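Local coordinates for protein beta-glucoside phosphorylase BglX (Unidentified, PDB 5VQE) that probably cleaves beta-glucosides by phosphorolysis, transferring the glucosyl unit to phosphate, as a member of glycoside hydrolase family 3, at residues F67-M72 with M104-Y109; I149-N154 with D221-I226; E390-V395 with S548-K553. All blocks are in the same frame, centred on the assembly; numbering follows the deposited sequence.

How the contacts relate
Three contacts follow one another along the chain, each complete before the next begins, and none touches another. Contacts 1 and 2 both lie within the TIM-barrel family region, yet on opposite sides of the chain's centre, with centres about 31 Å apart. Each sets a loop following a barrel strand (88-91 or 143-144) against a helix, 69-82 in contact 1 and 216-232 in contact 2. Contact 3, centred about 30 Å from contact 1 and 25 Å from contact 2, belongs to the six-stranded mixed sheet, probably the family's second domain, where a late loop meets the edge strand. Together they illustrate how side chains, backbone bonds and waters fit irregular segments to regular elements in different proportions.

Contact 1. Residues F67-M72 with M104-Y109; sequences FKAKRM and MEDGTY
Asp-106 meets the start of a helix from outside it. Its OD1, through the syn lone pair, accepts the backbone N-H of Ala-69 (N to OD1 2.9 Å), just after Lys-68 at the N-cap. The other oxygen, OD2, accepts a hydrogen bond from a water, which itself accepts the N-H of Lys-70, so both carboxylate oxygens serve the first turn, where the helix end would probably favour their negative charge. Asp-106 achieves this with CG wedged between its own backbone N and carbonyl carbon (chi1 45°). Alongside, Lys-68 and Glu-105 run the same way, joined at the surface by a rather long salt bridge, NZ to OE2 3.6 Å. The backbone adds a nearly straight bond from Glu-105 N to Phe-67 O (2.9 Å).

On the buried side two methionines meet. Met-104, with chi1 57° and a near-anti chi2, sets SD 3.5 Å from Ala-69 CB; the bend at chi3 turns CE toward Met-72 SD. The extended Met-72 brings CE to within 3.7 Å of Met-104 CB. The contact joins the N-terminal end of helix 69-82 to the type I turn in the loop between strand 88-91 and helix 113-119, and Val-139 packs on Ala-69 and Met-72.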
ATOM      1  N   PHE A  67     -10.251  -9.561  -6.248  1.00 23.07           N
ATOM      2  CA  PHE A  67     -11.043 -10.267  -7.237  1.00 26.41           C
ATOM      3  C   PHE A  67     -12.147  -9.307  -7.681  1.00 23.44           C
ATOM      4  O   PHE A  67     -12.103  -8.112  -7.381  1.00 18.86           O
ATOM      5  CB  PHE A  67     -11.529 -11.615  -6.680  1.00 25.53           C
ATOM      6  CG  PHE A  67     -12.233 -11.529  -5.355  1.00 26.40           C
ATOM      7  CD1 PHE A  67     -11.528 -11.654  -4.169  1.00 24.53           C
ATOM      8  CD2 PHE A  67     -13.601 -11.362  -5.298  1.00 25.96           C
ATOM      9  CE1 PHE A  67     -12.172 -11.592  -2.950  1.00 25.47           C
ATOM     10  CE2 PHE A  67     -14.255 -11.300  -4.077  1.00 29.90           C
ATOM     11  CZ  PHE A  67     -13.537 -11.415  -2.901  1.00 23.69           C
ATOM     12  N   LYS A  68     -13.131  -9.813  -8.417  1.00 20.71           N
ATOM     13  CA  LYS A  68     -14.049  -8.932  -9.129  1.00 19.38           C
ATOM     14  C   LYS A  68     -15.019  -8.235  -8.183  1.00 19.64           C
ATOM     15  O   LYS A  68     -15.509  -8.823  -7.214  1.00 17.61           O
ATOM     16  CB  LYS A  68     -14.833  -9.714 -10.185  1.00 24.08           C
ATOM     17  CG  LYS A  68     -14.026 -10.004 -11.440  1.00 31.34           C
ATOM     18  CD  LYS A  68     -14.857 -10.744 -12.478  1.00 43.34           C
ATOM     19  CE  LYS A  68     -13.987 -11.338 -13.587  1.00 44.21           C
ATOM     20  NZ  LYS A  68     -13.233 -12.537 -13.120  1.00 40.77           N
ATOM     21  N   ALA A  69     -15.321  -6.972  -8.502  1.00 16.37           N
ATOM     22  CA  ALA A  69     -16.208  -6.175  -7.665  1.00 17.21           C
ATOM     23  C   ALA A  69     -17.542  -6.868  -7.438  1.00 17.24           C
ATOM     24  O   ALA A  69     -18.085  -6.840  -6.329  1.00 17.53           O
ATOM     25  CB  ALA A  69     -16.436  -4.808  -8.303  1.00 21.53           C
ATOM     26  N   LYS A  70     -18.102  -7.481  -8.481  1.00 18.66           N
ATOM     27  CA  LYS A  70     -19.399  -8.129  -8.325  1.00 19.48           C
ATOM     28  C   LYS A  70     -19.321  -9.293  -7.347  1.00 17.05           C
ATOM     29  O   LYS A  70     -20.269  -9.535  -6.592  1.00 18.98           O
ATOM     30  CB  LYS A  70     -19.917  -8.594  -9.688  1.00 25.16           C
ATOM     31  CG  LYS A  70     -20.995  -9.649  -9.610  1.00 26.41           C
ATOM     32  N   ARG A  71     -18.197 -10.010  -7.332  1.00 17.23           N
ATOM     33  CA  ARG A  71     -18.020 -11.102  -6.381  1.00 24.29           C
ATOM     34  C   ARG A  71     -17.810 -10.575  -4.966  1.00 23.53           C
ATOM     35  O   ARG A  71     -18.328 -11.153  -4.000  1.00 23.40           O
ATOM     36  CB  ARG A  71     -16.845 -11.984  -6.806  1.00 22.10           C
ATOM     37  CG  ARG A  71     -17.086 -12.748  -8.098  1.00 34.77           C
ATOM     38  CD  ARG A  71     -18.049 -13.906  -7.892  1.00 32.66           C
ATOM     39  NE  ARG A  71     -17.390 -15.057  -7.284  1.00 37.96           N
ATOM     40  CZ  ARG A  71     -17.999 -16.203  -6.998  1.00 36.48           C
ATOM     41  NH1 ARG A  71     -19.291 -16.353  -7.257  1.00 39.97           N
ATOM     42  NH2 ARG A  71     -17.318 -17.197  -6.450  1.00 33.85           N
ATOM     43  N   MET A  72     -17.047  -9.487  -4.816  1.00 18.70           N
ATOM     44  CA  MET A  72     -16.935  -8.863  -3.504  1.00 18.33           C
ATOM     45  C   MET A  72     -18.304  -8.498  -2.955  1.00 16.36           C
ATOM     46  O   MET A  72     -18.581  -8.721  -1.773  1.00 17.64           O
ATOM     47  CB  MET A  72     -16.064  -7.615  -3.579  1.00 18.07           C
ATOM     48  CG  MET A  72     -14.620  -7.895  -3.856  1.00 16.14           C
ATOM     49  SD  MET A  72     -13.594  -6.443  -3.653  1.00 18.17           S
ATOM     50  CE  MET A  72     -12.001  -7.178  -3.984  1.00 21.07           C
ATOM     51  N   MET A 104      -9.623  -4.152  -5.864  1.00 20.12           N
ATOM     52  CA  MET A 104     -10.428  -5.093  -6.623  1.00 19.39           C
ATOM     53  C   MET A 104      -9.880  -5.216  -8.037  1.00 19.23           C
ATOM     54  O   MET A 104      -9.171  -4.345  -8.535  1.00 21.48           O
ATOM     55  CB  MET A 104     -11.904  -4.678  -6.646  1.00 18.15           C
ATOM     56  CG  MET A 104     -12.186  -3.297  -7.186  1.00 20.58           C
ATOM     57  SD  MET A 104     -13.902  -2.757  -6.929  1.00 26.72           S
ATOM     58  CE  MET A 104     -13.992  -2.652  -5.159  1.00 16.11           C
ATOM     59  N   GLU A 105     -10.212  -6.334  -8.674  1.00 17.70           N
ATOM     60  CA  GLU A 105      -9.652  -6.641  -9.986  1.00 21.19           C
ATOM     61  C   GLU A 105     -10.058  -5.604 -11.032  1.00 17.61           C
ATOM     62  O   GLU A 105      -9.254  -5.241 -11.897  1.00 19.08           O
ATOM     63  CB  GLU A 105     -10.100  -8.043 -10.399  1.00 26.39           C
ATOM     64  CG  GLU A 105      -9.669  -8.480 -11.779  1.00 30.11           C
ATOM     65  CD  GLU A 105     -10.070  -9.914 -12.059  1.00 38.20           C
ATOM     66  OE1 GLU A 105      -9.929 -10.753 -11.143  1.00 34.39           O
ATOM     67  OE2 GLU A 105     -10.543 -10.197 -13.181  1.00 46.14           O
ATOM     68  N   ASP A 106     -11.297  -5.111 -10.967  1.00 18.93           N
ATOM     69  CA  ASP A 106     -11.854  -4.265 -12.023  1.00 19.43           C
ATOM     70  C   ASP A 106     -12.229  -2.861 -11.547  1.00 22.31           C
ATOM     71  O   ASP A 106     -13.074  -2.206 -12.170  1.00 21.84           O
ATOM     72  CB  ASP A 106     -13.069  -4.949 -12.652  1.00 21.05           C
ATOM     73  CG  ASP A 106     -14.006  -5.549 -11.623  1.00 26.70           C
ATOM     74  OD1 ASP A 106     -13.712  -5.454 -10.409  1.00 20.08           O
ATOM     75  OD2 ASP A 106     -15.032  -6.132 -12.035  1.00 23.40           O
ATOM     76  N   GLY A 107     -11.613  -2.367 -10.477  1.00 16.50           N
ATOM     77  CA  GLY A 107     -11.799  -0.988 -10.073  1.00 14.31           C
ATOM     78  C   GLY A 107     -10.905  -0.036 -10.853  1.00 18.30           C
ATOM     79  O   GLY A 107     -10.167  -0.419 -11.759  1.00 21.25           O
ATOM     80  N   THR A 108     -10.966   1.235 -10.470  1.00 16.97           N
ATOM     81  CA  THR A 108     -10.183   2.279 -11.120  1.00 16.76           C
ATOM     82  C   THR A 108      -8.783   2.351 -10.513  1.00 17.25           C
ATOM     83  O   THR A 108      -8.631   2.644  -9.323  1.00 14.11           O
ATOM     84  CB  THR A 108     -10.863   3.638 -10.987  1.00 13.51           C
ATOM     85  OG1 THR A 108     -12.199   3.569 -11.501  1.00 17.39           O
ATOM     86  CG2 THR A 108     -10.085   4.699 -11.750  1.00 14.08           C
ATOM     87  N   TYR A 109      -7.768   2.126 -11.343  1.00 16.99           N
ATOM     88  CA  TYR A 109      -6.374   2.358 -10.965  1.00 12.02           C
ATOM     89  C   TYR A 109      -6.062   3.834 -11.192  1.00 14.01           C
ATOM     90  O   TYR A 109      -5.920   4.274 -12.336  1.00 14.47           O
ATOM     91  CB  TYR A 109      -5.452   1.454 -11.784  1.00 16.56           C
ATOM     92  CG  TYR A 109      -3.990   1.448 -11.355  1.00 13.96           C
ATOM     93  CD1 TYR A 109      -3.536   2.264 -10.327  1.00 14.88           C
ATOM     94  CD2 TYR A 109      -3.065   0.634 -11.993  1.00 15.75           C
ATOM     95  CE1 TYR A 109      -2.219   2.260  -9.943  1.00 14.58           C
ATOM     96  CE2 TYR A 109      -1.732   0.623 -11.609  1.00 17.00           C
ATOM     97  CZ  TYR A 109      -1.321   1.442 -10.580  1.00 16.39           C
ATOM     98  OH  TYR A 109      -0.008   1.468 -10.171  1.00 16.62           O
TER
HETATM   99  O   HOH W   1     -17.330  -7.091 -11.230  1.00 20.48           O

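Contact 2. Residues I149-N154 with D221-I226; sequences IDIDMN and DTYGRI
Ile-151 plants one methyl almost exactly on the centre of the Tyr-223 ring: CD1 lies 3.7 Å from the ring centroid and only 5° off the normal, a CH-pi contact centred on the ring. It belongs to the TIM-barrel part of this family 3 enzyme, where the loop after strand 143-144 lies against helix 216-232.

The isoleucine reaches out from the loop as the tyrosine reaches out from the helix. Ile-151 is extended about its second torsion (chi2 168°), which carries CD1 out over the ring while CB stays near the phenol end. That same methyl also presses on Ile-226 CD1 at 3.5 Å and on Thr-222 CB at 4.0 Å, so a single branch is shared by three residues of the helix. Farther along, Ile-149 and Ile-226 lie antiparallel, flank to flank, CB to CG2 3.8 Å. Met-153, stretched out beyond CG, comes to the ring obliquely, its CE 4.1 Å from Tyr-223 CE2.

The phenol hydroxyl is hydrogen-bonded to the carbonyl of Asp-198, and the ring also meets Trp-219 with nearly parallel planes. Replacing Tyr-223 by an alanine would probably leave Ile-151 CD1 without the face it rests on and the Asp-198 carbonyl without its hydroxyl mate.

Asp-150 turns the other way. Its OD2 is hydrogen-bonded to ND1 of His-194, which lines the sugar pocket, and OD1 to the N of Asp-198. The loop thus has an oily side on the helix and a polar side that probably helps to orient His-194. Asp-198 links both, while Asp-150 CA itself sits at the ring edge, 4.3 Å from Tyr-223 CE1.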
ATOM      1  N   ILE A 149       2.065   5.919   5.782  1.00  8.70           N
ATOM      2  CA  ILE A 149       2.774   7.112   6.227  1.00  9.51           C
ATOM      3  C   ILE A 149       4.209   6.743   6.569  1.00 10.06           C
ATOM      4  O   ILE A 149       4.858   7.408   7.382  1.00 11.87           O
ATOM      5  CB  ILE A 149       2.055   7.788   7.410  1.00 11.67           C
ATOM      6  CG1 ILE A 149       1.851   6.808   8.570  1.00 11.75           C
ATOM      7  CG2 ILE A 149       0.735   8.375   6.936  1.00 10.75           C
ATOM      8  CD1 ILE A 149       1.344   7.482   9.841  1.00 11.95           C
ATOM      9  N   ASP A 150       4.721   5.690   5.936  1.00 12.90           N
ATOM     10  CA  ASP A 150       6.156   5.452   5.931  1.00 11.89           C
ATOM     11  C   ASP A 150       6.867   6.578   5.195  1.00 14.77           C
ATOM     12  O   ASP A 150       6.301   7.229   4.314  1.00 11.50           O
ATOM     13  CB  ASP A 150       6.491   4.129   5.249  1.00 13.08           C
ATOM     14  CG  ASP A 150       5.845   2.940   5.923  1.00 14.52           C
ATOM     15  OD1 ASP A 150       5.720   2.960   7.164  1.00 11.31           O
ATOM     16  OD2 ASP A 150       5.487   1.980   5.203  1.00 13.98           O
ATOM     17  N   ILE A 151       8.127   6.793   5.561  1.00 12.25           N
ATOM     18  CA  ILE A 151       8.983   7.793   4.930  1.00 12.07           C
ATOM     19  C   ILE A 151       9.949   7.049   4.026  1.00 12.64           C
ATOM     20  O   ILE A 151      10.625   6.119   4.473  1.00 12.42           O
ATOM     21  CB  ILE A 151       9.748   8.620   5.982  1.00 11.18           C
ATOM     22  CG1 ILE A 151       8.791   9.298   6.961  1.00 12.46           C
ATOM     23  CG2 ILE A 151      10.637   9.653   5.305  1.00 15.46           C
ATOM     24  CD1 ILE A 151       9.486   9.887   8.184  1.00 14.43           C
ATOM     25  N   ASP A 152      10.028   7.453   2.756  1.00 12.21           N
ATOM     26  CA  ASP A 152      10.914   6.789   1.795  1.00 16.20           C
ATOM     27  C   ASP A 152      12.340   7.332   1.928  1.00 17.48           C
ATOM     28  O   ASP A 152      12.928   7.875   0.993  1.00 17.21           O
ATOM     29  CB  ASP A 152      10.381   6.967   0.376  1.00 17.09           C
ATOM     30  CG  ASP A 152      10.977   5.974  -0.612  1.00 18.53           C
ATOM     31  OD1 ASP A 152      11.419   4.887  -0.185  1.00 14.28           O
ATOM     32  OD2 ASP A 152      10.982   6.273  -1.832  1.00 16.64           O
ATOM     33  N   MET A 153      12.901   7.164   3.131  1.00 15.47           N
ATOM     34  CA  MET A 153      14.271   7.596   3.381  1.00 18.32           C
ATOM     35  C   MET A 153      15.263   6.789   2.556  1.00 20.19           C
ATOM     36  O   MET A 153      16.101   7.355   1.845  1.00 23.95           O
ATOM     37  CB  MET A 153      14.622   7.459   4.863  1.00 19.19           C
ATOM     38  CG  MET A 153      14.004   8.450   5.790  1.00 25.88           C
ATOM     39  SD  MET A 153      14.789   8.368   7.418  1.00 28.85           S
ATOM     40  CE  MET A 153      13.783   9.556   8.313  1.00 27.15           C
ATOM     41  N   ASN A 154      15.178   5.464   2.630  1.00 16.75           N
ATOM     42  CA  ASN A 154      16.215   4.593   2.100  1.00 17.73           C
ATOM     43  C   ASN A 154      15.842   4.149   0.694  1.00 17.53           C
ATOM     44  O   ASN A 154      14.923   3.329   0.541  1.00 18.56           O
ATOM     45  CB  ASN A 154      16.398   3.379   3.011  1.00 18.80           C
ATOM     46  CG  ASN A 154      17.657   2.597   2.690  1.00 20.79           C
ATOM     47  OD1 ASN A 154      18.015   2.417   1.525  1.00 20.85           O
ATOM     48  ND2 ASN A 154      18.336   2.131   3.727  1.00 17.79           N
ATOM     49  N   ASP A 221      11.382  12.902  15.973  1.00 16.48           N
ATOM     50  CA  ASP A 221      11.286  14.110  15.155  1.00 15.81           C
ATOM     51  C   ASP A 221      10.763  13.850  13.748  1.00 18.26           C
ATOM     52  O   ASP A 221      10.399  14.810  13.062  1.00 15.42           O
ATOM     53  CB  ASP A 221      12.654  14.796  15.030  1.00 20.85           C
ATOM     54  CG  ASP A 221      13.243  15.209  16.369  1.00 22.60           C
ATOM     55  OD1 ASP A 221      12.484  15.479  17.324  1.00 22.90           O
ATOM     56  OD2 ASP A 221      14.486  15.275  16.456  1.00 30.70           O
ATOM     57  N   THR A 222      10.737  12.598  13.293  1.00 17.48           N
ATOM     58  CA  THR A 222      10.280  12.286  11.945  1.00 14.78           C
ATOM     59  C   THR A 222       9.048  11.384  11.999  1.00 15.93           C
ATOM     60  O   THR A 222       7.916  11.868  11.858  1.00 12.95           O
ATOM     61  CB  THR A 222      11.425  11.656  11.141  1.00 14.96           C
ATOM     62  OG1 THR A 222      11.897  10.468  11.791  1.00 13.98           O
ATOM     63  CG2 THR A 222      12.587  12.642  11.027  1.00 15.94           C
ATOM     64  N   TYR A 223       9.235  10.080  12.213  1.00 14.33           N
ATOM     65  CA  TYR A 223       8.084   9.177  12.285  1.00 14.39           C
ATOM     66  C   TYR A 223       7.119   9.588  13.393  1.00 11.32           C
ATOM     67  O   TYR A 223       5.900   9.627  13.186  1.00 13.74           O
ATOM     68  CB  TYR A 223       8.555   7.734  12.487  1.00 12.91           C
ATOM     69  CG  TYR A 223       9.190   7.171  11.246  1.00 13.15           C
ATOM     70  CD1 TYR A 223       8.422   6.544  10.271  1.00 16.11           C
ATOM     71  CD2 TYR A 223      10.554   7.302  11.020  1.00 15.90           C
ATOM     72  CE1 TYR A 223       9.008   6.043   9.117  1.00 13.20           C
ATOM     73  CE2 TYR A 223      11.137   6.803   9.869  1.00 13.18           C
ATOM     74  CZ  TYR A 223      10.356   6.178   8.925  1.00 13.10           C
ATOM     75  OH  TYR A 223      10.939   5.685   7.779  1.00 14.45           O
ATOM     76  N   GLY A 224       7.640   9.893  14.580  1.00 12.22           N
ATOM     77  CA  GLY A 224       6.765  10.278  15.675  1.00 12.44           C
ATOM     78  C   GLY A 224       5.942  11.513  15.355  1.00 12.61           C
ATOM     79  O   GLY A 224       4.758  11.587  15.691  1.00 15.17           O
ATOM     80  N   ARG A 225       6.551  12.490  14.682  1.00 12.16           N
ATOM     81  CA  ARG A 225       5.817  13.684  14.278  1.00 13.49           C
ATOM     82  C   ARG A 225       4.662  13.339  13.348  1.00 12.45           C
ATOM     83  O   ARG A 225       3.568  13.898  13.475  1.00 10.73           O
ATOM     84  CB  ARG A 225       6.768  14.663  13.597  1.00 16.56           C
ATOM     85  CG  ARG A 225       6.129  15.973  13.175  1.00 20.30           C
ATOM     86  CD  ARG A 225       7.165  16.879  12.530  1.00 20.98           C
ATOM     87  NE  ARG A 225       6.571  18.068  11.926  1.00 22.41           N
ATOM     88  CZ  ARG A 225       6.285  19.185  12.592  1.00 26.11           C
ATOM     89  NH1 ARG A 225       6.528  19.275  13.892  1.00 24.83           N
ATOM     90  NH2 ARG A 225       5.745  20.215  11.959  1.00 29.60           N
ATOM     91  N   ILE A 226       4.889  12.426  12.405  1.00 13.43           N
ATOM     92  CA  ILE A 226       3.842  12.043  11.457  1.00 11.91           C
ATOM     93  C   ILE A 226       2.727  11.285  12.167  1.00 10.86           C
ATOM     94  O   ILE A 226       1.539  11.598  12.009  1.00 11.70           O
ATOM     95  CB  ILE A 226       4.442  11.209  10.310  1.00 11.04           C
ATOM     96  CG1 ILE A 226       5.492  12.024   9.554  1.00 11.52           C
ATOM     97  CG2 ILE A 226       3.347  10.739   9.360  1.00 10.81           C
ATOM     98  CD1 ILE A 226       6.257  11.218   8.540  1.00 16.93           C
TER

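Contact 3. Residues E390-V395 with S548-K553; sequences ESITLV and SSFKGK
Leu-394 lies over one face of the Phe-550 ring while Ile-392 comes in at its edge, so two alternate residues of one segment hold a single aromatic from two directions. The CG of Leu-394 stands 4.0 Å from the ring centroid and 14° off the normal, displaced toward the rim in a CH-pi contact. Ile-392 uses its CG2 branch, 3.9 Å from Phe-550 CE1 and near the ring plane.

Beyond the aromatic, Gly-552 lies directly against the backbone of Glu-390 to Ile-392. Its CA makes two C-H...O contacts, to Glu-390 O and to Ser-391 O, each 3.2 Å away. A beta carbon here would collide with that second oxygen. Gly-552 N gives a bent hydrogen bond to Ile-392 O (3.0 Å), and a water that also serves Lys-551 N grips the same oxygen a second time. Another water spans Leu-394 N and Gly-552 O, holding the backbones together where they do not bond directly. Thr-393 turns its hydroxyl back on Ser-391 O (OG1 to O 2.8 Å) and is also hydrogen-bonded to Tyr-530 OH.

Lys-551 crosses Glu-390 with its aliphatic part, CD to OE1 3.6 Å, but its ammonium goes elsewhere, to Ser-549 O and OG and in a salt bridge to Asp-389.

The two paths run nearly at right angles. Helix 378-391 here leads into strand 393-397, an outermost strand of a mixed six-stranded sheet, antiparallel to its neighbour 525-528, whose Ile-527 touches both Ile-392 and Leu-394. Such a sheet flanked by helices is typical of the alpha/beta sandwich that follows the barrel in many family 3 enzymes.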
ATOM      1  N   GLU A 390      -0.471  15.932 -13.906  1.00 16.13           N
ATOM      2  CA  GLU A 390       0.249  16.739 -12.932  1.00 17.20           C
ATOM      3  C   GLU A 390       1.468  16.040 -12.349  1.00 14.63           C
ATOM      4  O   GLU A 390       2.329  16.719 -11.779  1.00 16.85           O
ATOM      5  CB  GLU A 390      -0.672  17.140 -11.775  1.00 15.15           C
ATOM      6  CG  GLU A 390      -1.901  17.966 -12.168  1.00 20.41           C
ATOM      7  CD  GLU A 390      -1.571  19.391 -12.628  1.00 31.40           C
ATOM      8  OE1 GLU A 390      -0.484  19.920 -12.284  1.00 28.35           O
ATOM      9  OE2 GLU A 390      -2.408  19.990 -13.347  1.00 36.20           O
ATOM     10  N   SER A 391       1.569  14.717 -12.479  1.00 14.04           N
ATOM     11  CA  SER A 391       2.575  13.961 -11.739  1.00 14.76           C
ATOM     12  C   SER A 391       3.870  13.744 -12.516  1.00 18.36           C
ATOM     13  O   SER A 391       4.958  13.774 -11.923  1.00 16.13           O
ATOM     14  CB  SER A 391       2.005  12.603 -11.316  1.00 13.02           C
ATOM     15  OG  SER A 391       1.825  11.748 -12.429  1.00 20.87           O
ATOM     16  N   ILE A 392       3.790  13.515 -13.829  1.00 19.46           N
ATOM     17  CA  ILE A 392       4.957  13.044 -14.564  1.00 17.52           C
ATOM     18  C   ILE A 392       6.070  14.075 -14.462  1.00 17.30           C
ATOM     19  O   ILE A 392       5.849  15.278 -14.651  1.00 15.82           O
ATOM     20  CB  ILE A 392       4.577  12.727 -16.017  1.00 16.87           C
ATOM     21  CG1 ILE A 392       3.530  11.613 -16.029  1.00 15.62           C
ATOM     22  CG2 ILE A 392       5.821  12.304 -16.821  1.00 16.27           C
ATOM     23  CD1 ILE A 392       3.028  11.229 -17.409  1.00 18.74           C
ATOM     24  N   THR A 393       7.279  13.604 -14.151  1.00 15.72           N
ATOM     25  CA  THR A 393       8.371  14.467 -13.713  1.00 17.75           C
ATOM     26  C   THR A 393       9.551  14.339 -14.660  1.00 17.83           C
ATOM     27  O   THR A 393      10.094  13.244 -14.836  1.00 14.46           O
ATOM     28  CB  THR A 393       8.811  14.112 -12.290  1.00 15.46           C
ATOM     29  OG1 THR A 393       7.675  14.145 -11.415  1.00 11.23           O
ATOM     30  CG2 THR A 393       9.863  15.090 -11.800  1.00 17.12           C
ATOM     31  N   LEU A 394       9.956  15.463 -15.251  1.00 18.57           N
ATOM     32  CA  LEU A 394      11.192  15.533 -16.028  1.00 17.59           C
ATOM     33  C   LEU A 394      12.359  15.703 -15.055  1.00 18.87           C
ATOM     34  O   LEU A 394      12.541  16.783 -14.489  1.00 17.14           O
ATOM     35  CB  LEU A 394      11.118  16.701 -17.008  1.00 18.34           C
ATOM     36  CG  LEU A 394      11.673  16.587 -18.427  1.00 26.54           C
ATOM     37  CD1 LEU A 394      12.110  17.972 -18.928  1.00 21.75           C
ATOM     38  CD2 LEU A 394      12.800  15.590 -18.545  1.00 22.69           C
ATOM     39  N   VAL A 395      13.142  14.646 -14.848  1.00 17.18           N
ATOM     40  CA  VAL A 395      14.194  14.653 -13.825  1.00 16.75           C
ATOM     41  C   VAL A 395      15.509  15.161 -14.386  1.00 19.81           C
ATOM     42  O   VAL A 395      16.188  15.991 -13.774  1.00 19.43           O
ATOM     43  CB  VAL A 395      14.372  13.236 -13.233  1.00 14.85           C
ATOM     44  CG1 VAL A 395      15.482  13.220 -12.174  1.00 20.08           C
ATOM     45  CG2 VAL A 395      13.072  12.730 -12.655  1.00 16.03           C
ATOM     46  N   SER A 548       1.793  18.725 -23.964  1.00 21.40           N
ATOM     47  CA  SER A 548       1.468  18.882 -22.552  1.00 22.44           C
ATOM     48  C   SER A 548       2.767  19.123 -21.803  1.00 21.36           C
ATOM     49  O   SER A 548       3.748  18.410 -22.028  1.00 19.24           O
ATOM     50  CB  SER A 548       0.747  17.639 -22.002  1.00 22.91           C
ATOM     51  OG  SER A 548       0.592  17.703 -20.591  1.00 17.81           O
ATOM     52  N   SER A 549       2.781  20.133 -20.938  1.00 18.33           N
ATOM     53  CA  SER A 549       3.994  20.457 -20.206  1.00 18.99           C
ATOM     54  C   SER A 549       4.259  19.421 -19.118  1.00 19.65           C
ATOM     55  O   SER A 549       3.344  18.755 -18.625  1.00 19.14           O
ATOM     56  CB  SER A 549       3.886  21.845 -19.577  1.00 24.61           C
ATOM     57  OG  SER A 549       2.769  21.914 -18.713  1.00 21.26           O
ATOM     58  N   PHE A 550       5.532  19.280 -18.757  1.00 18.71           N
ATOM     59  CA  PHE A 550       5.913  18.509 -17.578  1.00 20.49           C
ATOM     60  C   PHE A 550       5.667  19.355 -16.339  1.00 20.55           C
ATOM     61  O   PHE A 550       6.183  20.473 -16.225  1.00 16.44           O
ATOM     62  CB  PHE A 550       7.375  18.079 -17.653  1.00 21.38           C
ATOM     63  CG  PHE A 550       7.636  17.031 -18.684  1.00 17.03           C
ATOM     64  CD1 PHE A 550       7.385  15.698 -18.413  1.00 18.11           C
ATOM     65  CD2 PHE A 550       8.123  17.379 -19.933  1.00 21.52           C
ATOM     66  CE1 PHE A 550       7.619  14.727 -19.363  1.00 18.87           C
ATOM     67  CE2 PHE A 550       8.361  16.416 -20.890  1.00 19.24           C
ATOM     68  CZ  PHE A 550       8.109  15.084 -20.606  1.00 18.23           C
ATOM     69  N   LYS A 551       4.866  18.825 -15.419  1.00 16.59           N
ATOM     70  CA  LYS A 551       4.432  19.561 -14.247  1.00 14.06           C
ATOM     71  C   LYS A 551       4.838  18.909 -12.934  1.00 20.21           C
ATOM     72  O   LYS A 551       4.745  19.564 -11.888  1.00 14.22           O
ATOM     73  CB  LYS A 551       2.904  19.711 -14.258  1.00 17.56           C
ATOM     74  CG  LYS A 551       2.346  20.336 -15.529  1.00 20.44           C
ATOM     75  CD  LYS A 551       0.829  20.212 -15.573  1.00 20.95           C
ATOM     76  CE  LYS A 551       0.236  20.842 -16.841  1.00 23.68           C
ATOM     77  NZ  LYS A 551       0.457  20.009 -18.063  1.00 21.87           N
ATOM     78  N   GLY A 552       5.270  17.650 -12.952  1.00 17.72           N
ATOM     79  CA  GLY A 552       5.556  16.955 -11.712  1.00 17.75           C
ATOM     80  C   GLY A 552       6.782  17.504 -11.012  1.00 18.24           C
ATOM     81  O   GLY A 552       7.704  18.021 -11.634  1.00 15.06           O
ATOM     82  N   LYS A 553       6.779  17.376  -9.686  1.00 18.08           N
ATOM     83  CA  LYS A 553       7.910  17.735  -8.839  1.00 17.93           C
ATOM     84  C   LYS A 553       8.301  16.511  -8.021  1.00 18.56           C
ATOM     85  O   LYS A 553       7.468  15.954  -7.298  1.00 17.11           O
ATOM     86  CB  LYS A 553       7.556  18.905  -7.920  1.00 21.61           C
ATOM     87  CG  LYS A 553       8.626  19.231  -6.885  1.00 26.07           C
ATOM     88  CD  LYS A 553       8.157  20.305  -5.923  1.00 28.40           C
ATOM     89  CE  LYS A 553       9.151  20.496  -4.795  1.00 32.67           C
ATOM     90  NZ  LYS A 553       8.859  21.722  -4.000  1.00 37.99           N
TER
HETATM   91  O   HOH W   2       3.662  16.355 -15.828  1.00 13.44           O
HETATM   92  O   HOH W   3       8.596  17.803 -14.315  1.00 16.74           O